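CELL WALL surface anchor family protein (Streptococcus pneumoniae, PDB 2WW8) is the adhesin of the Streptococcus pneumoniae pilus and probably attaches the bacterium to host cells, using an elongated chain of domains. Local coordinates at residues Ala140-Tyr145 / Val687-Tyr692; Tyr158-Val163 / Ile715-Asp720; Arg192-Asn197 / Gly205-Val210; Thr599-Glu604 / Glu658-Val663. All blocks are in the same frame, centred on the assembly; numbering follows the deposited sequence. Where two conformers were deposited one is given.

Contact 1 of 4, residues Ala140-Tyr145 / Val687-Tyr692; sequences ALSDQY and VSNKFY
Asn-689 reaches across to Ser-142 and makes the one direct hydrogen bond between residues 140-145 and 687-692. The backbone N of Ser-142 donates to Asn-689 OD1 at 2.8 Å, and the bond is almost straight. The donor sits well above the plane of the amide carbonyl. The same oxygen also packs on carbon: CA of Leu-141 lies 3.5 Å from Asn-689 OD1, and the leucine CD2 branch comes up obliquely. A water adds a second polar link by donating to Gln-144 O and Asn-689 O.

The aromatic part of the contact lies at Tyr-145 and Phe-691. Their planes are inclined at 43°, with 5.7 Å between centroids. With CG beside the backbone N (chi1 -62°), the Tyr-145 ring is turned so that its CD1 side meets Phe-691. CD1 of Tyr-145 is 3.5 Å from CE2 of Phe-691. Gln-144 O meets the edge of the phenylalanine ring, in its plane, 3.5 Å from Phe-691 CE2. The tyrosine hydroxyl is held by the N of His-172. Lys-162 makes a cation-pi contact with the Tyr-145 ring.

Val-687 to Lys-690 form a type II beta turn, with Asn-689 at its third position and a positive phi of 83°. The contact is thus a turn docked on an irregular segment at the surface, joining the loop after strand 135-137 to the Ig-like tip-pilin region.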
# COMPACT_ATOMS: atom_id res chain seq x y z
N ALA A 140 -4.49 -31.61 -6.17
CA ALA A 140 -3.98 -30.79 -5.09
C ALA A 140 -2.77 -30.02 -5.60
O ALA A 140 -2.01 -30.52 -6.42
CB ALA A 140 -3.58 -31.65 -3.91
N LEU A 141 -2.61 -28.79 -5.12
CA LEU A 141 -1.48 -27.93 -5.50
C LEU A 141 -0.23 -28.37 -4.74
O LEU A 141 -0.36 -28.90 -3.64
CB LEU A 141 -1.79 -26.49 -5.15
CG LEU A 141 -2.59 -25.64 -6.14
CD1 LEU A 141 -3.01 -24.43 -5.39
CD2 LEU A 141 -1.74 -25.23 -7.33
N SER A 142 0.96 -28.23 -5.31
CA SER A 142 2.17 -28.56 -4.57
C SER A 142 2.48 -27.51 -3.49
O SER A 142 1.94 -26.39 -3.52
CB SER A 142 3.35 -28.71 -5.54
OG SER A 142 3.81 -27.44 -6.01
N ASP A 143 3.37 -27.86 -2.56
CA ASP A 143 3.85 -26.95 -1.51
C ASP A 143 5.20 -26.26 -1.80
O ASP A 143 5.87 -25.80 -0.86
CB ASP A 143 3.90 -27.67 -0.15
CG ASP A 143 4.99 -28.74 -0.09
OD1 ASP A 143 5.66 -29.01 -1.12
OD2 ASP A 143 5.17 -29.33 1.01
N GLN A 144 5.56 -26.18 -3.08
CA GLN A 144 6.75 -25.47 -3.56
C GLN A 144 6.52 -24.01 -3.96
O GLN A 144 5.72 -23.72 -4.85
CB GLN A 144 7.35 -26.23 -4.75
CG GLN A 144 7.74 -27.65 -4.39
CD GLN A 144 8.89 -27.70 -3.41
OE1 GLN A 144 8.74 -28.18 -2.28
NE2 GLN A 144 10.05 -27.18 -3.82
N TYR A 145 7.26 -23.10 -3.35
CA TYR A 145 7.10 -21.66 -3.61
C TYR A 145 8.48 -21.05 -3.79
O TYR A 145 9.37 -21.33 -2.98
CB TYR A 145 6.43 -20.95 -2.43
CG TYR A 145 5.05 -21.50 -2.18
CD1 TYR A 145 3.95 -20.97 -2.86
CD2 TYR A 145 4.85 -22.56 -1.31
CE1 TYR A 145 2.67 -21.50 -2.67
CE2 TYR A 145 3.58 -23.08 -1.11
CZ TYR A 145 2.50 -22.55 -1.79
OH TYR A 145 1.24 -23.07 -1.59
N VAL A 687 2.03 -24.97 -17.30
CA VAL A 687 2.50 -26.20 -16.67
C VAL A 687 1.98 -26.33 -15.24
O VAL A 687 2.18 -25.46 -14.41
CB VAL A 687 4.03 -26.29 -16.71
CG1 VAL A 687 4.56 -27.49 -15.92
CG2 VAL A 687 4.51 -26.37 -18.18
N SER A 688 1.36 -27.46 -14.93
CA SER A 688 0.81 -27.66 -13.59
C SER A 688 1.81 -27.29 -12.48
O SER A 688 2.95 -27.72 -12.54
CB SER A 688 0.36 -29.13 -13.48
OG SER A 688 -0.72 -29.25 -12.57
N ASN A 689 1.38 -26.51 -11.48
CA ASN A 689 2.11 -26.26 -10.23
C ASN A 689 3.18 -25.16 -10.30
O ASN A 689 3.70 -24.68 -9.28
CB ASN A 689 2.68 -27.59 -9.68
CG ASN A 689 1.67 -28.34 -8.83
OD1 ASN A 689 0.88 -27.74 -8.11
ND2 ASN A 689 1.71 -29.67 -8.90
N LYS A 690 3.50 -24.81 -11.54
CA LYS A 690 4.55 -23.86 -11.90
C LYS A 690 4.12 -22.39 -11.77
O LYS A 690 3.04 -21.98 -12.21
CB LYS A 690 5.03 -24.16 -13.33
CG LYS A 690 6.18 -23.30 -13.81
CD LYS A 690 6.66 -23.69 -15.22
CE LYS A 690 7.64 -22.68 -15.85
NZ LYS A 690 8.74 -22.45 -14.89
N PHE A 691 4.98 -21.60 -11.14
CA PHE A 691 4.69 -20.19 -10.93
C PHE A 691 5.14 -19.38 -12.14
O PHE A 691 6.29 -19.49 -12.58
CB PHE A 691 5.33 -19.67 -9.65
CG PHE A 691 4.49 -19.89 -8.44
CD1 PHE A 691 3.34 -19.13 -8.24
CD2 PHE A 691 4.84 -20.85 -7.50
CE1 PHE A 691 2.54 -19.33 -7.10
CE2 PHE A 691 4.05 -21.07 -6.36
CZ PHE A 691 2.90 -20.32 -6.16
N TYR A 692 4.25 -18.57 -12.69
CA TYR A 692 4.60 -17.71 -13.82
C TYR A 692 4.62 -16.27 -13.33
O TYR A 692 3.65 -15.83 -12.72
CB TYR A 692 3.54 -17.86 -14.94
CG TYR A 692 3.67 -19.19 -15.66
CD1 TYR A 692 2.98 -20.30 -15.18
CD2 TYR A 692 4.50 -19.35 -16.78
CE1 TYR A 692 3.11 -21.54 -15.81
CE2 TYR A 692 4.60 -20.61 -17.42
CZ TYR A 692 3.91 -21.69 -16.91
OH TYR A 692 3.98 -22.97 -17.48
O HOH W 1 6.17 -24.34 -7.80

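Contact 2 of 4, residues Tyr158-Val163 / Ile715-Asp720; sequences YQIIKV and IPKIRD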
# COMPACT_ATOMS: atom_id res chain seq x y z
N TYR A 158 14.34 -9.46 -3.52
CA TYR A 158 13.22 -8.95 -2.72
C TYR A 158 12.39 -10.17 -2.36
O TYR A 158 12.42 -11.11 -3.16
CB TYR A 158 12.37 -7.95 -3.51
CG TYR A 158 11.89 -8.33 -4.90
CD1 TYR A 158 12.64 -8.03 -6.04
CD2 TYR A 158 10.69 -9.00 -5.09
CE1 TYR A 158 12.17 -8.35 -7.35
CE2 TYR A 158 10.24 -9.36 -6.37
CZ TYR A 158 10.97 -9.01 -7.50
OH TYR A 158 10.52 -9.33 -8.78
N GLN A 159 11.67 -10.11 -1.24
CA GLN A 159 10.87 -11.22 -0.77
C GLN A 159 9.54 -11.36 -1.52
O GLN A 159 9.03 -10.40 -2.11
CB GLN A 159 10.62 -11.10 0.74
CG GLN A 159 11.87 -10.74 1.57
CD GLN A 159 13.05 -11.70 1.40
OE1 GLN A 159 12.92 -12.93 1.63
NE2 GLN A 159 14.21 -11.14 0.97
N ILE A 160 8.97 -12.56 -1.48
CA ILE A 160 7.77 -12.92 -2.22
C ILE A 160 6.86 -13.61 -1.23
O ILE A 160 7.32 -14.55 -0.59
CB ILE A 160 8.10 -14.03 -3.27
CG1 ILE A 160 8.96 -13.51 -4.42
CG2 ILE A 160 6.86 -14.63 -3.86
CD1 ILE A 160 8.47 -12.15 -4.96
N ILE A 161 5.59 -13.19 -1.12
CA ILE A 161 4.62 -13.76 -0.19
C ILE A 161 3.28 -14.15 -0.83
O ILE A 161 2.86 -13.60 -1.86
CB ILE A 161 4.31 -12.82 0.97
CG1 ILE A 161 3.63 -11.55 0.43
CG2 ILE A 161 5.60 -12.57 1.78
CD1 ILE A 161 3.06 -10.67 1.55
N LYS A 162 2.62 -15.10 -0.17
CA LYS A 162 1.33 -15.60 -0.61
C LYS A 162 0.25 -14.54 -0.59
O LYS A 162 0.16 -13.69 0.32
CB LYS A 162 0.96 -16.82 0.24
CG LYS A 162 1.94 -17.97 0.05
CD LYS A 162 1.64 -19.17 1.00
CE LYS A 162 2.90 -19.98 1.25
NZ LYS A 162 2.54 -21.27 1.93
N VAL A 163 -0.56 -14.56 -1.64
CA VAL A 163 -1.57 -13.52 -1.83
C VAL A 163 -2.86 -14.03 -1.19
O VAL A 163 -3.28 -15.18 -1.45
CB VAL A 163 -1.79 -13.25 -3.33
CG1 VAL A 163 -3.03 -12.37 -3.52
CG2 VAL A 163 -0.54 -12.63 -4.01
N ILE A 715 7.77 -8.02 -9.16
CA ILE A 715 6.90 -8.85 -10.04
C ILE A 715 6.13 -10.00 -9.32
O ILE A 715 6.77 -10.88 -8.75
CB ILE A 715 7.73 -9.53 -11.18
CG1 ILE A 715 8.73 -8.57 -11.83
CG2 ILE A 715 6.81 -10.05 -12.26
CD1 ILE A 715 8.00 -7.60 -12.69
N PRO A 716 4.79 -10.02 -9.37
CA PRO A 716 3.95 -11.09 -8.85
C PRO A 716 4.01 -12.35 -9.71
O PRO A 716 4.48 -12.31 -10.86
CB PRO A 716 2.53 -10.52 -8.99
CG PRO A 716 2.74 -8.99 -9.00
CD PRO A 716 3.95 -8.91 -9.91
N LYS A 717 3.50 -13.45 -9.14
CA LYS A 717 3.53 -14.75 -9.83
C LYS A 717 2.18 -15.42 -9.64
O LYS A 717 1.56 -15.23 -8.59
CB LYS A 717 4.58 -15.69 -9.22
CG LYS A 717 6.00 -15.25 -9.52
CD LYS A 717 6.60 -14.48 -8.38
CE LYS A 717 8.11 -14.34 -8.61
NZ LYS A 717 8.43 -13.04 -9.33
N ILE A 718 1.75 -16.23 -10.62
CA ILE A 718 0.51 -16.97 -10.46
C ILE A 718 0.74 -18.37 -11.01
O ILE A 718 1.63 -18.57 -11.88
CB ILE A 718 -0.69 -16.29 -11.18
CG1 ILE A 718 -0.41 -16.17 -12.68
CG2 ILE A 718 -0.99 -14.92 -10.51
CD1 ILE A 718 -1.59 -15.69 -13.50
N ARG A 719 -0.03 -19.33 -10.48
CA ARG A 719 0.02 -20.69 -11.01
C ARG A 719 -1.34 -21.36 -10.94
O ARG A 719 -2.29 -20.80 -10.38
CB ARG A 719 1.00 -21.55 -10.19
CG ARG A 719 0.55 -21.64 -8.74
CD ARG A 719 1.30 -22.74 -8.04
NE ARG A 719 1.01 -22.82 -6.62
CZ ARG A 719 1.48 -23.80 -5.86
NH1 ARG A 719 2.23 -24.73 -6.43
NH2 ARG A 719 1.19 -23.85 -4.57
N ASP A 720 -1.43 -22.57 -11.50
CA ASP A 720 -2.60 -23.43 -11.32
C ASP A 720 -2.13 -24.88 -11.36
O ASP A 720 -0.97 -25.13 -11.71
CB ASP A 720 -3.69 -23.21 -12.39
CG ASP A 720 -5.07 -23.73 -11.95
OD1 ASP A 720 -5.27 -24.11 -10.77
OD2 ASP A 720 -5.97 -23.79 -12.80
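Tyr-158 and Ile-715 join strand 157-162 to the segment leading into the short strand 717-718 of the Ig-like tip-pilin region. The two strands are not paired with each other. Each pairs with strand 171-184, and their side chains meet in a buried contact.

The polar link runs from backbone to side chain. Ile-715 N donates to Tyr-158 OH at 3.1 Å, and the bond is bent, with an N-H...O angle of 137°. The tyrosine CG lies between its backbone N and carbonyl carbon (chi1 50°), and from there the ring carries the hydroxyl across to Ile-715. Ile-715 CG1 also passes 3.6 Å from Tyr-158 OH. Tyr-151 meets the same ring.

Apolar packing is looser. CD1 of Ile-160 lies 4.3 Å from CE of Lys-717, and Ile-160 also rests on Leu-175 of strand 171-184.

The charged group is Lys-717. Its chain bends back over its own segment, with chi2 at 97°. The residue is buried, and its amine is bonded both to the carboxylate of Asp-693, in a salt bridge, and to the carbonyl of Ile-715. Ile-715 O is 2.8 Å from Lys-717 NZ, with the amine standing above the carbonyl plane.

Contact 3 of 4, residues Arg192-Asn197 / Gly205-Val210; sequences RIYQVN and GIELTV
Arg-192 and Glu-207 face each other across an antiparallel beta hairpin, on the same side of the sheet as Gln-195. CG of Arg-192 sits between the backbone N and the carbonyl carbon (chi1 65°), and the chain, extended from there, brings NE to the glutamate. The guanidinium presents its edge to the carboxylate, with the planes 46° apart. Arg-192 NE donates to Glu-207 OE1 at 3.0 Å, as part of a salt bridge, and meets it from above the carboxylate plane. A second bond, Arg-192 NH2 to Glu-207 OE2, is weak at 3.4 Å. One guanidinium face lies against CB of Tyr-194.

The Tyr-194 and Glu-207 side chains cross at about a right angle, yet ring and carboxylate planes are only 8° apart. Tyr-194 CD1 is 3.6 Å from Glu-207 CB. Tyr-194 CE1 comes 3.4 Å from Gly-205 C, and the missing side chain of Gly-205 suits this close passage. CG of Gln-195 packs on one face of the ring.

On the other side of the sheet, CG1 of Ile-193 meets CD1 of Ile-206 at 3.7 Å.

Tyr-194 N bonds to Gly-205 O, and Gly-205 N to Gln-195 O, past a beta bulge between Ile-193 and Gln-195. Arg-192 and Glu-207 also exchange two backbone bonds. Their ion pair reinforces this link, and its charges probably balance locally on a partly exposed face, while the isoleucines supply apolar packing on the buried face.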
# COMPACT_ATOMS: atom_id res chain seq x y z
N ARG A 192 1.54 -5.00 -7.90
CA ARG A 192 1.02 -6.14 -7.13
C ARG A 192 -0.22 -6.72 -7.79
O ARG A 192 -0.85 -6.08 -8.63
CB ARG A 192 0.68 -5.70 -5.68
CG ARG A 192 -0.46 -4.67 -5.59
CD ARG A 192 -1.02 -4.61 -4.20
NE ARG A 192 -2.03 -3.54 -4.15
CZ ARG A 192 -2.99 -3.42 -3.24
NH1 ARG A 192 -3.01 -4.31 -2.25
NH2 ARG A 192 -3.89 -2.44 -3.28
N ILE A 193 -0.59 -7.93 -7.40
CA ILE A 193 -1.94 -8.42 -7.65
C ILE A 193 -2.72 -7.74 -6.51
O ILE A 193 -2.35 -7.87 -5.34
CB ILE A 193 -2.00 -9.98 -7.57
CG1 ILE A 193 -1.26 -10.63 -8.75
CG2 ILE A 193 -3.47 -10.48 -7.57
CD1 ILE A 193 -0.79 -12.04 -8.44
N TYR A 194 -3.76 -6.96 -6.84
CA TYR A 194 -4.55 -6.32 -5.77
C TYR A 194 -5.92 -6.97 -5.53
O TYR A 194 -6.65 -6.64 -4.58
CB TYR A 194 -4.75 -4.82 -6.01
CG TYR A 194 -5.75 -4.51 -7.12
CD1 TYR A 194 -5.43 -4.69 -8.46
CD2 TYR A 194 -7.02 -4.05 -6.80
CE1 TYR A 194 -6.34 -4.39 -9.46
CE2 TYR A 194 -7.95 -3.76 -7.75
CZ TYR A 194 -7.60 -3.92 -9.07
OH TYR A 194 -8.54 -3.61 -10.00
N GLN A 195 -6.29 -7.86 -6.43
CA GLN A 195 -7.48 -8.67 -6.24
C GLN A 195 -7.46 -9.92 -7.10
O GLN A 195 -6.85 -9.94 -8.17
CB GLN A 195 -8.78 -7.87 -6.49
CG GLN A 195 -8.98 -7.36 -7.92
CD GLN A 195 -10.30 -6.57 -8.08
OE1 GLN A 195 -10.89 -6.13 -7.10
NE2 GLN A 195 -10.75 -6.42 -9.31
N VAL A 196 -8.15 -10.93 -6.59
CA VAL A 196 -8.41 -12.17 -7.28
C VAL A 196 -9.83 -11.99 -7.87
O VAL A 196 -10.80 -11.85 -7.11
CB VAL A 196 -8.31 -13.32 -6.22
CG1 VAL A 196 -8.55 -14.73 -6.79
CG2 VAL A 196 -6.94 -13.21 -5.52
N ASN A 197 -9.92 -11.98 -9.20
CA ASN A 197 -11.22 -11.85 -9.87
C ASN A 197 -11.98 -13.15 -9.96
O ASN A 197 -13.18 -13.17 -9.78
CB ASN A 197 -11.10 -11.27 -11.27
CG ASN A 197 -10.45 -9.90 -11.25
OD1 ASN A 197 -10.51 -9.20 -10.25
ND2 ASN A 197 -9.78 -9.53 -12.33
N GLY A 205 -6.62 -9.12 -10.88
CA GLY A 205 -6.37 -7.71 -11.15
C GLY A 205 -4.96 -7.28 -10.74
O GLY A 205 -4.50 -7.66 -9.65
N ILE A 206 -4.31 -6.48 -11.59
CA ILE A 206 -2.96 -6.02 -11.39
C ILE A 206 -3.02 -4.50 -11.21
O ILE A 206 -3.74 -3.82 -11.92
CB ILE A 206 -2.06 -6.32 -12.62
CG1 ILE A 206 -2.11 -7.81 -12.99
CG2 ILE A 206 -0.63 -6.02 -12.26
CD1 ILE A 206 -1.60 -8.70 -11.90
N GLU A 207 -2.22 -4.00 -10.27
CA GLU A 207 -2.09 -2.57 -9.99
C GLU A 207 -0.63 -2.15 -10.00
O GLU A 207 0.18 -2.80 -9.32
CB GLU A 207 -2.69 -2.29 -8.60
CG GLU A 207 -2.50 -0.85 -8.08
CD GLU A 207 -2.60 -0.83 -6.56
OE1 GLU A 207 -1.57 -1.06 -5.85
OE2 GLU A 207 -3.75 -0.61 -6.14
N LEU A 208 -0.31 -1.04 -10.67
CA LEU A 208 1.00 -0.36 -10.72
C LEU A 208 0.74 1.06 -10.25
O LEU A 208 -0.28 1.63 -10.62
CB LEU A 208 1.57 -0.32 -12.15
CG LEU A 208 2.25 -1.58 -12.69
CD1 LEU A 208 1.24 -2.70 -12.95
CD2 LEU A 208 3.08 -1.23 -13.94
N THR A 209 1.65 1.58 -9.42
CA THR A 209 1.59 2.97 -9.05
C THR A 209 2.99 3.58 -9.20
O THR A 209 3.99 2.85 -9.18
CB THR A 209 1.08 3.21 -7.62
OG1 THR A 209 2.09 2.90 -6.65
CG2 THR A 209 -0.21 2.46 -7.30
N VAL A 210 3.03 4.92 -9.35
CA VAL A 210 4.26 5.67 -9.46
C VAL A 210 3.98 6.99 -8.75
O VAL A 210 2.93 7.59 -8.96
CB VAL A 210 4.67 5.94 -10.92
CG1 VAL A 210 5.92 6.81 -10.93
CG2 VAL A 210 4.99 4.60 -11.64

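Contact 4 of 4, residues Thr599-Glu604 / Glu658-Val663; sequences TDPMGE and EKRIRV
Lys-659 stands at a G1 beta bulge with a positive phi (48°), and its carbonyl O takes the backbone N-H of Met-602, with 2.8 Å from Met-602 N to Lys-659 O. In the bulge Lys-659 and Arg-660 both face Asp-655, just as strand 660-668 begins. This strand pairs antiparallel with strand 593-601 in the five-stranded sheet of the Ig-like tip-pilin region. Asp-600 and Ile-661 form a hydrogen-bonded pair, with 2.8 Å from Asp-600 N to Ile-661 O. The return bond meets Asp-600 O from above its carbonyl plane. Pro-601, between Asp-600 and Met-602, has no N-H.

Thr-599, Pro-601, Arg-660 and Arg-662 share one face. The methyl CG2 of Thr-599 touches CD of Arg-660 at 3.6 Å. The arginine chain lies over Pro-601 CA and bends at chi3. Its guanidinium carries CB of Glu-658 on one face and forms a salt bridge with Asp-655.

Asp-600, Met-602 and Ile-661 lie on the buried side. Met-602 bends at chi2 (-56°) and again at chi3, and its CE methyl comes 3.9 Å from CD1 of Ile-661. Tyr-678 packs on both side chains, and its hydroxyl is hydrogen-bonded to Asp-600 OD2.

A water lies 2.7 Å from Met-602 O and 3.0 Å from Glu-658 O and probably links them. The Lys-659 amine bonds mainly to Ile-606 O. Its second bond is weak: Lys-659 NZ lies 3.2 Å from Gly-603 O.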
# COMPACT_ATOMS: atom_id res chain seq x y z
N THR A 599 6.93 0.71 -18.82
CA THR A 599 6.92 -0.34 -19.82
C THR A 599 6.64 -1.65 -19.10
O THR A 599 7.36 -2.07 -18.16
CB THR A 599 8.26 -0.45 -20.56
OG1 THR A 599 8.57 0.84 -21.13
CG2 THR A 599 8.21 -1.52 -21.70
N ASP A 600 5.57 -2.30 -19.54
CA ASP A 600 4.98 -3.43 -18.81
C ASP A 600 4.56 -4.57 -19.76
O ASP A 600 3.38 -4.68 -20.14
CB ASP A 600 3.79 -2.96 -17.97
CG ASP A 600 3.17 -4.06 -17.11
OD1 ASP A 600 3.73 -5.17 -16.95
OD2 ASP A 600 2.08 -3.81 -16.57
N PRO A 601 5.54 -5.44 -20.12
CA PRO A 601 5.27 -6.60 -20.97
C PRO A 601 4.52 -7.67 -20.16
O PRO A 601 4.83 -7.87 -18.96
CB PRO A 601 6.67 -7.09 -21.40
CG PRO A 601 7.68 -6.26 -20.73
CD PRO A 601 6.96 -5.35 -19.73
N MET A 602 3.49 -8.29 -20.76
CA MET A 602 2.92 -9.45 -20.09
C MET A 602 3.98 -10.58 -19.96
O MET A 602 4.80 -10.76 -20.88
CB MET A 602 1.72 -9.94 -20.91
CG MET A 602 0.58 -8.96 -20.98
SD MET A 602 -0.15 -8.37 -19.42
CE MET A 602 0.70 -6.82 -19.19
N GLY A 603 3.97 -11.33 -18.86
CA GLY A 603 4.78 -12.58 -18.77
C GLY A 603 4.42 -13.67 -19.78
O GLY A 603 3.30 -13.66 -20.31
N GLU A 604 5.36 -14.58 -20.08
CA GLU A 604 5.06 -15.85 -20.78
C GLU A 604 3.81 -16.49 -20.17
O GLU A 604 3.73 -16.60 -18.95
CB GLU A 604 6.23 -16.82 -20.60
CG GLU A 604 5.97 -18.30 -20.92
CD GLU A 604 7.21 -19.17 -20.80
OE1 GLU A 604 8.28 -18.63 -20.45
OE2 GLU A 604 7.09 -20.40 -21.05
N GLU A 658 3.99 -7.31 -29.19
CA GLU A 658 4.90 -7.47 -28.07
C GLU A 658 4.16 -7.88 -26.81
O GLU A 658 4.82 -8.17 -25.83
CB GLU A 658 5.73 -6.22 -27.81
CG GLU A 658 6.72 -5.88 -28.92
CD GLU A 658 6.18 -4.93 -30.01
OE1 GLU A 658 4.94 -4.65 -30.14
OE2 GLU A 658 7.03 -4.45 -30.80
N LYS A 659 2.83 -7.93 -26.84
CA LYS A 659 2.00 -8.15 -25.63
C LYS A 659 2.46 -7.22 -24.48
O LYS A 659 2.81 -7.66 -23.38
CB LYS A 659 1.99 -9.63 -25.20
CG LYS A 659 1.41 -10.62 -26.24
CD LYS A 659 1.64 -12.08 -25.74
CE LYS A 659 2.29 -12.18 -24.30
NZ LYS A 659 2.03 -13.25 -23.24
N ARG A 660 2.47 -5.92 -24.72
CA ARG A 660 3.07 -5.03 -23.74
C ARG A 660 2.24 -3.75 -23.60
O ARG A 660 1.83 -3.18 -24.60
CB ARG A 660 4.49 -4.75 -24.23
CG ARG A 660 5.18 -3.60 -23.60
CD ARG A 660 6.58 -3.56 -24.14
NE ARG A 660 6.60 -2.80 -25.37
CZ ARG A 660 7.39 -3.07 -26.41
NH1 ARG A 660 8.24 -4.09 -26.39
NH2 ARG A 660 7.30 -2.34 -27.51
N ILE A 661 2.00 -3.34 -22.37
CA ILE A 661 1.34 -2.07 -22.07
C ILE A 661 2.47 -1.06 -21.89
O ILE A 661 3.49 -1.37 -21.23
CB ILE A 661 0.54 -2.15 -20.75
CG1 ILE A 661 -0.58 -3.19 -20.93
CG2 ILE A 661 0.00 -0.75 -20.28
CD1 ILE A 661 -1.32 -3.48 -19.67
N ARG A 662 2.27 0.13 -22.46
CA ARG A 662 3.10 1.28 -22.09
C ARG A 662 2.21 2.41 -21.58
O ARG A 662 1.11 2.72 -22.13
CB ARG A 662 3.94 1.77 -23.28
CG ARG A 662 5.00 0.75 -23.66
CD ARG A 662 5.33 0.79 -25.13
NE ARG A 662 5.55 2.17 -25.50
CZ ARG A 662 5.00 2.78 -26.55
NH1 ARG A 662 4.18 2.16 -27.42
NH2 ARG A 662 5.31 4.06 -26.71
N VAL A 663 2.71 3.06 -20.54
CA VAL A 663 2.08 4.31 -20.11
C VAL A 663 3.11 5.41 -20.34
O VAL A 663 4.21 5.37 -19.77
CB VAL A 663 1.61 4.27 -18.64
CG1 VAL A 663 0.97 5.64 -18.25
CG2 VAL A 663 0.73 3.08 -18.32
O HOH W 2 5.37 -9.72 -23.34

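In the fold
Contact 1 is a surface contact between loops, contact 2 is buried, and contacts 3 and 4 are partly buried strand pairings. Contacts 1 and 2 interlock along the chain and touch: the Arg-719 guanidinium is hydrogen-bonded to the carbonyl O of both Ser-142 and Asn-689. Contacts 2 and 3 both adjoin strand 171-184, and Ile-193 packs on Pro-716 and Ile-718 between them. Contact 4 touches contact 3 where Leu-208 meets Asp-600, and contact 1 where Tyr-692 packs on Glu-604. Contacts 1 and 2 rely on single direct bonds and packing, with a water added in contact 1. Contacts 3 and 4 rely on repeated backbone bonds, with an ion pair across the strands only in contact 3.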